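Local coordinates for protein lysine cyclodeaminase (Streptomyces pristinaespiralis, PDB 5YU3) that probably converts L-lysine to L-pipecolic acid, with loss of ammonia, using a bound NAD cofactor, and also recognises L-ornithine and L-2,4-diaminobutyric acid, at residues Ala16-Asp21 and Ala320-Gly325; Arg9-Val14 and Glu313-Ala318; Arg25-Arg30 and Thr118-Gly123. One frame throughout, in Å; residues are numbered along the deposited sequence.

Following the chain from the N terminus, helix 8-18 meets helix 305-321 first through residues 9-14, near its N-terminal end, on 313-318 (contact 2), then at its C-terminal end, where 16-21 meets the turn that follows helix 305-321, in 320-325 (contact 1). Each closes a loop of 298 residues, and because their segments alternate along the sequence the two loops cross. Contact 3, between 25-30 on helix 20-39 and 118-123 on helix 115-133, closes a shorter loop of 87 residues that lies within both. All three touch one another directly: contacts 1 and 2 share helix 8-18, where L324 packs on V14, and helix 20-39 carries both contact 3 and the end of segment 16-21.

Contact 1: Ala16-Asp21 and Ala320-Gly325; sequences AAVGRD and AERDLG
A17 and R322 have the closest CA atoms, 9.8 Å apart, a separation bridged by the one long side chain of R322 where the end of helix 8-18 lies beside the turn that closes helix 305-321. Both helices stop with a residue of positive phi: G19, also the N-cap of helix 20-39, and D323, whose two bonds back into the last turn make a Schellman motif; one of them, D323 N to A320 O, is weak at 3.2 Å. At the phi/psi of G19, 92/148°, a CB would press against the preceding carbonyl O, a steric reason for glycine.

Between the segments the contact rests on R322. Extended from CG to NE, its chain brings the guanidinium to two small apolar groups. V18 CG2 lies over one face, 4.0 Å from R322 NH1, whereas the methyl of A17 approaches obliquely. The same guanidinium has a long salt bridge within its own segment, R322 NH1 to E321 OE1 at 3.9 Å. The buried area, 102 Å², befits a surface contact. V18 also touches L23 and R26 of the following helix. The nearest approach between the segments is A17 CB to R322 NE, 3.8 Å.

Contact 2: Arg9-Val14 and Glu313-Ala318; sequences RDVAEV and EVFLEA
V11 and V14, one helical turn apart, touch F315 and A318 where helix 8-18 crosses helix 305-321 almost perpendicularly: the axes of the two short segments make an angle of 86° and pass 10.4 Å apart. The pair joins the N-terminal helix to the last long helix of this ornithine cyclodeaminase/mu-crystallin family chain.

The interaction across the crossing is apolar, and all four touching residues are buried. V14 points toward the other helix; with chi1 at 166°, its CG1 is anti to the backbone N and meets two partners, A318 CB at 3.8 Å and F315 CD1 at 3.9 Å. V11 adds its own CG1, 3.8 Å from F315 CE1, so the two valines touch neighbouring carbons along one side of the ring. Both methyls approach obliquely. The side chains of V11 and F315 run at about a right angle to each other. L23, M112, L116 and L120 also touch the phenylalanine, placing it where helices 20-39 and 115-133 and strand 108-113 converge.

Polar and charged groups lie around this apolar patch. E313 and E317 form salt bridges with R100 and R30, respectively, and D10 OD2 accepts a hydrogen bond from G7 N. On helix 8-18, R9 and E13 pair by charge alone: E13 CD sits 3.6 Å above the centre of the guanidinium plane, so no N-H points at the carboxylate, and R9 NH1 lies 3.5 Å from E13 OE2.

Contact 3: Arg25-Arg30 and Thr118-Gly123; sequences RRIIDR and TALRTG. With NAD (nicotinamide-adenine-dinucleotide), chain F; PRO (proline), chain G.
I27 and R121 have the closest CA atoms, 6.5 Å apart, where helix 20-39 passes helix 115-133; both segments are helical throughout. I27 points toward the other helix and supplies the contact with two branches. Its CD1 reaches L120 CB at 3.7 Å, the two side chains crossing at about a right angle, and its CG2 rests 4.0 Å from R121 CA. Helix 20-39 thus packs against the backbone of R121, whose side chain leads away into the pocket that holds proline and NAD, probably the active site.

There the arginine, with chi1 at 57° and bends at chi2 and chi3, presents its guanidinium edge to both ligands. R121 NH2 donates to PRO OXT at 2.8 Å with an N-H...O angle of 154°, while R121 NH1 makes a weak bond to NAD O7N (2.7 Å). Proline would be the product of ornithine cyclisation, so R121 probably helps set product and nicotinamide side by side. The same NH1 donates to T122 OG1, which lies 29° out of the guanidinium plane. T122 OG1 in turn donates to T118 O (2.6 Å); T122 N bonds that oxygen from the opposite face. A salt bridge from R121 NE to D308 further fixes the arginine, and K77 bonds both T118 OG1 and the bound proline.

L120 also packs against L23 and M24 of helix 20-39 and Y341 of the second subunit, while A119 and T122 touch Q149 of helix 148-160.

Contact 1: Ala16-Asp21 and Ala320-Gly325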
loop_
_atom_site.group_PDB
_atom_site.type_symbol
_atom_site.label_atom_id
_atom_site.label_comp_id
_atom_site.label_asym_id
_atom_site.label_seq_id
_atom_site.Cartn_x
_atom_site.Cartn_y
_atom_site.Cartn_z
ATOM N N ALA A 16 23.008 1.424 -16.612
ATOM C CA ALA A 16 24.065 1.187 -17.597
ATOM C C ALA A 16 24.651 2.495 -18.115
ATOM O O ALA A 16 25.875 2.620 -18.246
ATOM C CB ALA A 16 23.540 0.337 -18.757
ATOM N N ALA A 17 23.797 3.484 -18.421
ATOM C CA ALA A 17 24.293 4.741 -18.974
ATOM C C ALA A 17 25.066 5.547 -17.936
ATOM O O ALA A 17 26.118 6.131 -18.236
ATOM C CB ALA A 17 23.128 5.570 -19.516
ATOM N N VAL A 18 24.527 5.621 -16.720
ATOM C CA VAL A 18 25.095 6.453 -15.667
ATOM C C VAL A 18 26.269 5.749 -14.992
ATOM O O VAL A 18 27.247 6.398 -14.603
ATOM C CB VAL A 18 23.987 6.809 -14.656
ATOM C CG1 VAL A 18 24.561 7.486 -13.429
ATOM C CG2 VAL A 18 22.921 7.723 -15.313
ATOM N N GLY A 19 26.208 4.436 -14.880
ATOM C CA GLY A 19 27.222 3.641 -14.198
ATOM C C GLY A 19 26.885 3.426 -12.738
ATOM O O GLY A 19 26.275 4.264 -12.079
ATOM N N ARG A 20 27.294 2.262 -12.227
ATOM C CA ARG A 20 26.968 1.900 -10.843
ATOM C C ARG A 20 27.560 2.888 -9.846
ATOM O O ARG A 20 26.889 3.294 -8.888
ATOM C CB ARG A 20 27.461 0.496 -10.524
ATOM C CG ARG A 20 26.825 -0.605 -11.345
ATOM C CD ARG A 20 27.440 -1.953 -10.984
ATOM N NE ARG A 20 27.010 -3.023 -11.887
ATOM C CZ ARG A 20 27.665 -4.166 -12.040
ATOM N NH1 ARG A 20 28.772 -4.381 -11.345
ATOM N NH2 ARG A 20 27.226 -5.081 -12.898
ATOM N N ASP A 21 28.829 3.266 -10.032
ATOM C CA ASP A 21 29.483 4.137 -9.057
ATOM C C ASP A 21 28.787 5.487 -8.984
ATOM O O ASP A 21 28.465 5.987 -7.894
ATOM C CB ASP A 21 30.958 4.340 -9.411
ATOM C CG ASP A 21 31.820 3.125 -9.108
ATOM O OD1 ASP A 21 31.321 2.123 -8.557
ATOM O OD2 ASP A 21 33.025 3.179 -9.457
ATOM N N ALA A 320 13.752 10.876 -17.149
ATOM C CA ALA A 320 13.138 12.003 -17.846
ATOM C C ALA A 320 14.123 12.654 -18.811
ATOM O O ALA A 320 13.759 13.008 -19.939
ATOM C CB ALA A 320 12.626 13.031 -16.838
ATOM N N GLU A 321 15.368 12.832 -18.362
ATOM C CA GLU A 321 16.438 13.368 -19.199
ATOM C C GLU A 321 16.586 12.580 -20.495
ATOM O O GLU A 321 16.851 13.154 -21.560
ATOM C CB GLU A 321 17.735 13.314 -18.395
ATOM C CG GLU A 321 18.834 14.258 -18.780
ATOM C CD GLU A 321 20.116 13.892 -18.056
ATOM O OE1 GLU A 321 20.040 13.592 -16.840
ATOM O OE2 GLU A 321 21.186 13.871 -18.703
ATOM N N ARG A 322 16.435 11.260 -20.417
ATOM C CA ARG A 322 16.669 10.359 -21.538
ATOM C C ARG A 322 15.387 9.907 -22.214
ATOM O O ARG A 322 15.440 9.054 -23.108
ATOM C CB ARG A 322 17.458 9.141 -21.061
ATOM C CG ARG A 322 18.829 9.515 -20.538
ATOM C CD ARG A 322 19.504 8.369 -19.789
ATOM N NE ARG A 322 20.946 8.615 -19.744
ATOM C CZ ARG A 322 21.536 9.380 -18.842
ATOM N NH1 ARG A 322 20.813 9.961 -17.882
ATOM N NH2 ARG A 322 22.850 9.564 -18.894
ATOM N N ASP A 323 14.244 10.447 -21.797
ATOM C CA ASP A 323 12.941 10.094 -22.364
ATOM C C ASP A 323 12.708 8.584 -22.354
ATOM O O ASP A 323 12.208 7.999 -23.320
ATOM C CB ASP A 323 12.794 10.668 -23.782
ATOM C CG ASP A 323 11.348 10.707 -24.239
ATOM O OD1 ASP A 323 10.459 10.856 -23.371
ATOM O OD2 ASP A 323 11.095 10.571 -25.456
ATOM N N LEU A 324 13.081 7.937 -21.248
ATOM C CA LEU A 324 12.910 6.503 -21.087
ATOM C C LEU A 324 11.525 6.173 -20.518
ATOM O O LEU A 324 10.842 7.022 -19.948
ATOM C CB LEU A 324 13.998 5.936 -20.170
ATOM C CG LEU A 324 15.408 5.944 -20.779
ATOM C CD1 LEU A 324 16.464 5.634 -19.715
ATOM C CD2 LEU A 324 15.498 4.951 -21.925
ATOM N N GLY A 325 11.119 4.917 -20.685
ATOM C CA GLY A 325 9.867 4.430 -20.142
ATOM C C GLY A 325 8.721 4.537 -21.132
ATOM O O GLY A 325 8.851 5.073 -22.239
#

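Contact 2: Arg9-Val14 and Glu313-Ala318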
loop_
_atom_site.group_PDB
_atom_site.type_symbol
_atom_site.label_atom_id
_atom_site.label_comp_id
_atom_site.label_asym_id
_atom_site.label_seq_id
_atom_site.Cartn_x
_atom_site.Cartn_y
_atom_site.Cartn_z
ATOM N N ARG A 9 13.702 -2.900 -18.266
ATOM C CA ARG A 9 14.668 -2.510 -19.287
ATOM C C ARG A 9 15.083 -1.054 -19.114
ATOM O O ARG A 9 16.273 -0.724 -19.201
ATOM C CB ARG A 9 14.065 -2.762 -20.673
ATOM C CG ARG A 9 14.720 -1.994 -21.804
ATOM C CD ARG A 9 16.008 -2.659 -22.248
ATOM N NE ARG A 9 16.587 -1.996 -23.418
ATOM C CZ ARG A 9 17.792 -2.278 -23.906
ATOM N NH1 ARG A 9 18.535 -3.213 -23.327
ATOM N NH2 ARG A 9 18.253 -1.629 -24.966
ATOM N N ASP A 10 14.124 -0.174 -18.809
ATOM C CA ASP A 10 14.444 1.233 -18.604
ATOM C C ASP A 10 15.328 1.429 -17.378
ATOM O O ASP A 10 16.281 2.213 -17.415
ATOM C CB ASP A 10 13.158 2.044 -18.472
ATOM C CG ASP A 10 12.275 1.933 -19.702
ATOM O OD1 ASP A 10 12.724 2.327 -20.793
ATOM O OD2 ASP A 10 11.135 1.446 -19.575
ATOM N N VAL A 11 15.023 0.738 -16.276
ATOM C CA VAL A 11 15.882 0.834 -15.101
ATOM C C VAL A 11 17.285 0.327 -15.424
ATOM O O VAL A 11 18.286 0.946 -15.043
ATOM C CB VAL A 11 15.253 0.076 -13.916
ATOM C CG1 VAL A 11 16.250 -0.076 -12.797
ATOM C CG2 VAL A 11 14.001 0.824 -13.432
ATOM N N ALA A 12 17.380 -0.786 -16.153
ATOM C CA ALA A 12 18.685 -1.300 -16.567
ATOM C C ALA A 12 19.448 -0.281 -17.411
ATOM O O ALA A 12 20.664 -0.116 -17.255
ATOM C CB ALA A 12 18.504 -2.610 -17.334
ATOM N N GLU A 13 18.748 0.431 -18.291
ATOM C CA GLU A 13 19.439 1.386 -19.148
ATOM C C GLU A 13 19.891 2.605 -18.364
ATOM O O GLU A 13 20.941 3.176 -18.671
ATOM C CB GLU A 13 18.545 1.785 -20.320
ATOM C CG GLU A 13 18.351 0.653 -21.326
ATOM C CD GLU A 13 19.653 0.253 -21.990
ATOM O OE1 GLU A 13 20.054 0.938 -22.957
ATOM O OE2 GLU A 13 20.283 -0.731 -21.543
ATOM N N VAL A 14 19.133 3.013 -17.342
ATOM C CA VAL A 14 19.585 4.117 -16.502
ATOM C C VAL A 14 20.897 3.758 -15.818
ATOM O O VAL A 14 21.856 4.538 -15.831
ATOM C CB VAL A 14 18.505 4.504 -15.474
ATOM C CG1 VAL A 14 19.113 5.406 -14.401
ATOM C CG2 VAL A 14 17.347 5.239 -16.169
ATOM N N GLU A 313 13.304 9.518 -7.071
ATOM C CA GLU A 313 13.521 10.812 -7.716
ATOM C C GLU A 313 14.795 10.798 -8.551
ATOM O O GLU A 313 14.837 11.375 -9.642
ATOM C CB GLU A 313 13.582 11.919 -6.668
ATOM C CG GLU A 313 13.554 13.328 -7.235
ATOM C CD GLU A 313 12.210 13.692 -7.852
ATOM O OE1 GLU A 313 11.195 13.038 -7.519
ATOM O OE2 GLU A 313 12.171 14.643 -8.666
ATOM N N VAL A 314 15.846 10.142 -8.054
ATOM C CA VAL A 314 17.089 10.069 -8.817
ATOM C C VAL A 314 16.871 9.307 -10.121
ATOM O O VAL A 314 17.353 9.719 -11.186
ATOM C CB VAL A 314 18.204 9.429 -7.970
ATOM C CG1 VAL A 314 19.421 9.144 -8.848
ATOM C CG2 VAL A 314 18.565 10.350 -6.812
ATOM N N PHE A 315 16.142 8.190 -10.058
ATOM C CA PHE A 315 15.834 7.431 -11.265
ATOM C C PHE A 315 14.947 8.226 -12.221
ATOM O O PHE A 315 15.163 8.205 -13.436
ATOM C CB PHE A 315 15.154 6.110 -10.902
ATOM C CG PHE A 315 16.117 5.005 -10.593
ATOM C CD1 PHE A 315 16.664 4.243 -11.612
ATOM C CD2 PHE A 315 16.503 4.749 -9.288
ATOM C CE1 PHE A 315 17.559 3.219 -11.329
ATOM C CE2 PHE A 315 17.404 3.730 -8.998
ATOM C CZ PHE A 315 17.934 2.966 -10.026
ATOM N N LEU A 316 13.921 8.902 -11.702
ATOM C CA LEU A 316 13.016 9.628 -12.593
ATOM C C LEU A 316 13.714 10.805 -13.260
ATOM O O LEU A 316 13.402 11.136 -14.412
ATOM C CB LEU A 316 11.788 10.116 -11.825
ATOM C CG LEU A 316 10.868 9.024 -11.290
ATOM C CD1 LEU A 316 9.616 9.644 -10.687
ATOM C CD2 LEU A 316 10.519 8.008 -12.377
ATOM N N GLU A 317 14.642 11.462 -12.556
ATOM C CA GLU A 317 15.415 12.535 -13.175
ATOM C C GLU A 317 16.226 12.010 -14.353
ATOM O O GLU A 317 16.231 12.609 -15.437
ATOM C CB GLU A 317 16.330 13.190 -12.139
ATOM C CG GLU A 317 15.593 14.077 -11.143
ATOM C CD GLU A 317 16.498 14.598 -10.046
ATOM O OE1 GLU A 317 17.715 14.353 -10.122
ATOM O OE2 GLU A 317 15.986 15.240 -9.104
ATOM N N ALA A 318 16.923 10.888 -14.156
ATOM C CA ALA A 318 17.713 10.307 -15.239
ATOM C C ALA A 318 16.818 9.801 -16.364
ATOM O O ALA A 318 17.140 9.975 -17.546
ATOM C CB ALA A 318 18.600 9.181 -14.704
#

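Contact 3: Arg25-Arg30 and Thr118-Gly123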
loop_
_atom_site.group_PDB
_atom_site.type_symbol
_atom_site.label_atom_id
_atom_site.label_comp_id
_atom_site.label_asym_id
_atom_site.label_seq_id
_atom_site.Cartn_x
_atom_site.Cartn_y
_atom_site.Cartn_z
ATOM N N ARG A 25 26.614 7.094 -5.942
ATOM C CA ARG A 25 27.018 8.367 -5.352
ATOM C C ARG A 25 25.879 9.379 -5.369
ATOM O O ARG A 25 25.698 10.128 -4.397
ATOM C CB ARG A 25 28.237 8.936 -6.080
ATOM C CG ARG A 25 29.554 8.261 -5.667
ATOM C CD ARG A 25 30.777 9.076 -6.072
ATOM N NE ARG A 25 32.022 8.432 -5.653
ATOM C CZ ARG A 25 32.721 7.604 -6.424
ATOM N NH1 ARG A 25 32.294 7.333 -7.658
ATOM N NH2 ARG A 25 33.844 7.053 -5.970
ATOM N N ARG A 26 25.102 9.424 -6.461
ATOM C CA ARG A 26 23.954 10.326 -6.500
ATOM C C ARG A 26 22.978 10.014 -5.376
ATOM O O ARG A 26 22.462 10.930 -4.727
ATOM C CB ARG A 26 23.225 10.239 -7.844
ATOM C CG ARG A 26 23.998 10.818 -9.012
ATOM C CD ARG A 26 23.142 10.852 -10.292
ATOM N NE ARG A 26 23.968 11.107 -11.469
ATOM C CZ ARG A 26 23.512 11.117 -12.716
ATOM N NH1 ARG A 26 22.225 10.872 -12.961
ATOM N NH2 ARG A 26 24.346 11.363 -13.722
ATOM N N ILE A 27 22.717 8.728 -5.132
ATOM C CA ILE A 27 21.751 8.360 -4.099
ATOM C C ILE A 27 22.323 8.625 -2.708
ATOM O O ILE A 27 21.605 9.091 -1.813
ATOM C CB ILE A 27 21.302 6.898 -4.284
ATOM C CG1 ILE A 27 20.503 6.785 -5.597
ATOM C CG2 ILE A 27 20.424 6.432 -3.111
ATOM C CD1 ILE A 27 20.247 5.364 -6.062
ATOM N N ILE A 28 23.620 8.360 -2.506
ATOM C CA ILE A 28 24.258 8.741 -1.246
ATOM C C ILE A 28 24.099 10.240 -0.998
ATOM O O ILE A 28 23.708 10.666 0.096
ATOM C CB ILE A 28 25.739 8.325 -1.240
ATOM C CG1 ILE A 28 25.870 6.802 -1.142
ATOM C CG2 ILE A 28 26.494 9.044 -0.098
ATOM C CD1 ILE A 28 27.284 6.287 -1.440
ATOM N N ASP A 29 24.392 11.065 -2.008
ATOM C CA ASP A 29 24.319 12.514 -1.820
ATOM C C ASP A 29 22.890 12.969 -1.537
ATOM O O ASP A 29 22.657 13.808 -0.656
ATOM C CB ASP A 29 24.863 13.243 -3.052
ATOM C CG ASP A 29 26.375 13.086 -3.216
ATOM O OD1 ASP A 29 27.063 12.741 -2.234
ATOM O OD2 ASP A 29 26.875 13.312 -4.335
ATOM N N ARG A 30 21.921 12.427 -2.272
ATOM C CA ARG A 30 20.536 12.849 -2.073
ATOM C C ARG A 30 20.011 12.400 -0.717
ATOM O O ARG A 30 19.284 13.144 -0.044
ATOM C CB ARG A 30 19.664 12.296 -3.198
ATOM C CG ARG A 30 20.114 12.769 -4.552
ATOM C CD ARG A 30 19.749 14.221 -4.750
ATOM N NE ARG A 30 18.388 14.295 -5.228
ATOM C CZ ARG A 30 18.051 14.320 -6.513
ATOM N NH1 ARG A 30 18.989 14.293 -7.456
ATOM N NH2 ARG A 30 16.775 14.370 -6.848
ATOM N N THR A 118 15.865 -0.609 -4.058
ATOM C CA THR A 118 15.968 -0.954 -2.636
ATOM C C THR A 118 17.416 -1.265 -2.271
ATOM O O THR A 118 17.945 -0.767 -1.267
ATOM C CB THR A 118 15.060 -2.146 -2.289
ATOM O OG1 THR A 118 13.679 -1.769 -2.432
ATOM C CG2 THR A 118 15.286 -2.611 -0.829
ATOM N N ALA A 119 18.085 -2.064 -3.104
ATOM C CA ALA A 119 19.479 -2.409 -2.835
ATOM C C ALA A 119 20.359 -1.167 -2.844
ATOM O O ALA A 119 21.258 -1.029 -2.008
ATOM C CB ALA A 119 19.972 -3.439 -3.859
ATOM N N LEU A 120 20.105 -0.240 -3.779
ATOM C CA LEU A 120 20.902 0.977 -3.863
ATOM C C LEU A 120 20.730 1.845 -2.623
ATOM O O LEU A 120 21.720 2.291 -2.031
ATOM C CB LEU A 120 20.525 1.773 -5.117
ATOM C CG LEU A 120 20.903 1.083 -6.431
ATOM C CD1 LEU A 120 20.411 1.904 -7.636
ATOM C CD2 LEU A 120 22.405 0.849 -6.524
ATOM N N ARG A 121 19.481 2.147 -2.239
ATOM C CA ARG A 121 19.321 3.098 -1.138
ATOM C C ARG A 121 19.677 2.473 0.208
ATOM O O ARG A 121 19.988 3.206 1.158
ATOM C CB ARG A 121 17.899 3.707 -1.129
ATOM C CG ARG A 121 16.706 2.749 -1.040
ATOM C CD ARG A 121 16.571 2.139 0.361
ATOM N NE ARG A 121 15.191 1.971 0.795
ATOM C CZ ARG A 121 14.812 1.182 1.799
ATOM N NH1 ARG A 121 15.712 0.441 2.459
ATOM N NH2 ARG A 121 13.523 1.121 2.136
ATOM N N THR A 122 19.648 1.143 0.303
ATOM C CA THR A 122 20.033 0.471 1.540
ATOM C C THR A 122 21.545 0.496 1.720
ATOM O O THR A 122 22.041 0.741 2.831
ATOM C CB THR A 122 19.499 -0.962 1.537
ATOM O OG1 THR A 122 18.081 -0.921 1.341
ATOM C CG2 THR A 122 19.777 -1.670 2.859
ATOM N N GLY A 123 22.292 0.255 0.638
ATOM C CA GLY A 123 23.723 0.509 0.677
ATOM C C GLY A 123 24.032 1.963 0.968
ATOM O O GLY A 123 24.910 2.275 1.779
HETATM P PA NAD F . 19.218 -12.547 0.647
HETATM O O1A NAD F . 18.326 -13.741 0.786
HETATM O O2A NAD F . 19.714 -12.130 -0.723
HETATM O O5B NAD F . 20.542 -12.807 1.525
HETATM C C5B NAD F . 20.426 -13.138 2.914
HETATM C C4B NAD F . 21.606 -14.042 3.239
HETATM O O4B NAD F . 21.651 -14.268 4.650
HETATM C C3B NAD F . 21.458 -15.423 2.593
HETATM O O3B NAD F . 22.579 -15.684 1.720
HETATM C C2B NAD F . 21.441 -16.379 3.775
HETATM O O2B NAD F . 22.108 -17.615 3.531
HETATM C C1B NAD F . 22.173 -15.579 4.828
HETATM N N9A NAD F . 21.958 -15.981 6.235
HETATM C C8A NAD F . 20.827 -16.442 6.817
HETATM N N7A NAD F . 21.042 -16.677 8.151
HETATM C C5A NAD F . 22.331 -16.351 8.410
HETATM C C6A NAD F . 23.229 -16.352 9.580
HETATM N N6A NAD F . 22.785 -16.748 10.797
HETATM N N1A NAD F . 24.496 -15.917 9.400
HETATM C C2A NAD F . 24.979 -15.511 8.211
HETATM N N3A NAD F . 24.227 -15.498 7.099
HETATM C C4A NAD F . 22.924 -15.895 7.145
HETATM O O3 NAD F . 18.445 -11.296 1.338
HETATM P PN NAD F . 18.868 -9.753 1.302
HETATM O O1N NAD F . 20.376 -9.666 1.323
HETATM O O2N NAD F . 18.080 -9.080 0.199
HETATM O O5D NAD F . 18.261 -9.205 2.693
HETATM C C5D NAD F . 18.907 -9.513 3.929
HETATM C C4D NAD F . 18.174 -8.792 5.061
HETATM O O4D NAD F . 18.178 -7.385 4.824
HETATM C C3D NAD F . 16.712 -9.196 5.141
HETATM O O3D NAD F . 16.320 -9.238 6.531
HETATM C C2D NAD F . 15.996 -8.038 4.482
HETATM O O2D NAD F . 14.615 -7.942 4.857
HETATM C C1D NAD F . 16.847 -6.890 4.984
HETATM N N1N NAD F . 16.699 -5.639 4.252
HETATM C C2N NAD F . 16.834 -4.496 4.939
HETATM C C3N NAD F . 16.703 -3.265 4.313
HETATM C C7N NAD F . 16.881 -2.023 5.121
HETATM O O7N NAD F . 16.550 -0.946 4.666
HETATM N N7N NAD F . 17.454 -2.128 6.332
HETATM C C4N NAD F . 16.464 -3.209 2.936
HETATM C C5N NAD F . 16.359 -4.416 2.246
HETATM C C6N NAD F . 16.489 -5.629 2.924
HETATM N N PRO G . 12.796 -3.722 4.958
HETATM C CA PRO G . 12.859 -3.632 3.404
HETATM C C PRO G . 12.699 -2.157 2.940
HETATM O O PRO G . 12.402 -2.048 1.737
HETATM C CB PRO G . 11.902 -4.394 3.029
HETATM C CG PRO G . 11.934 -5.592 4.113
HETATM C CD PRO G . 12.668 -5.185 5.100
HETATM O OXT PRO G . 12.896 -1.136 3.690
#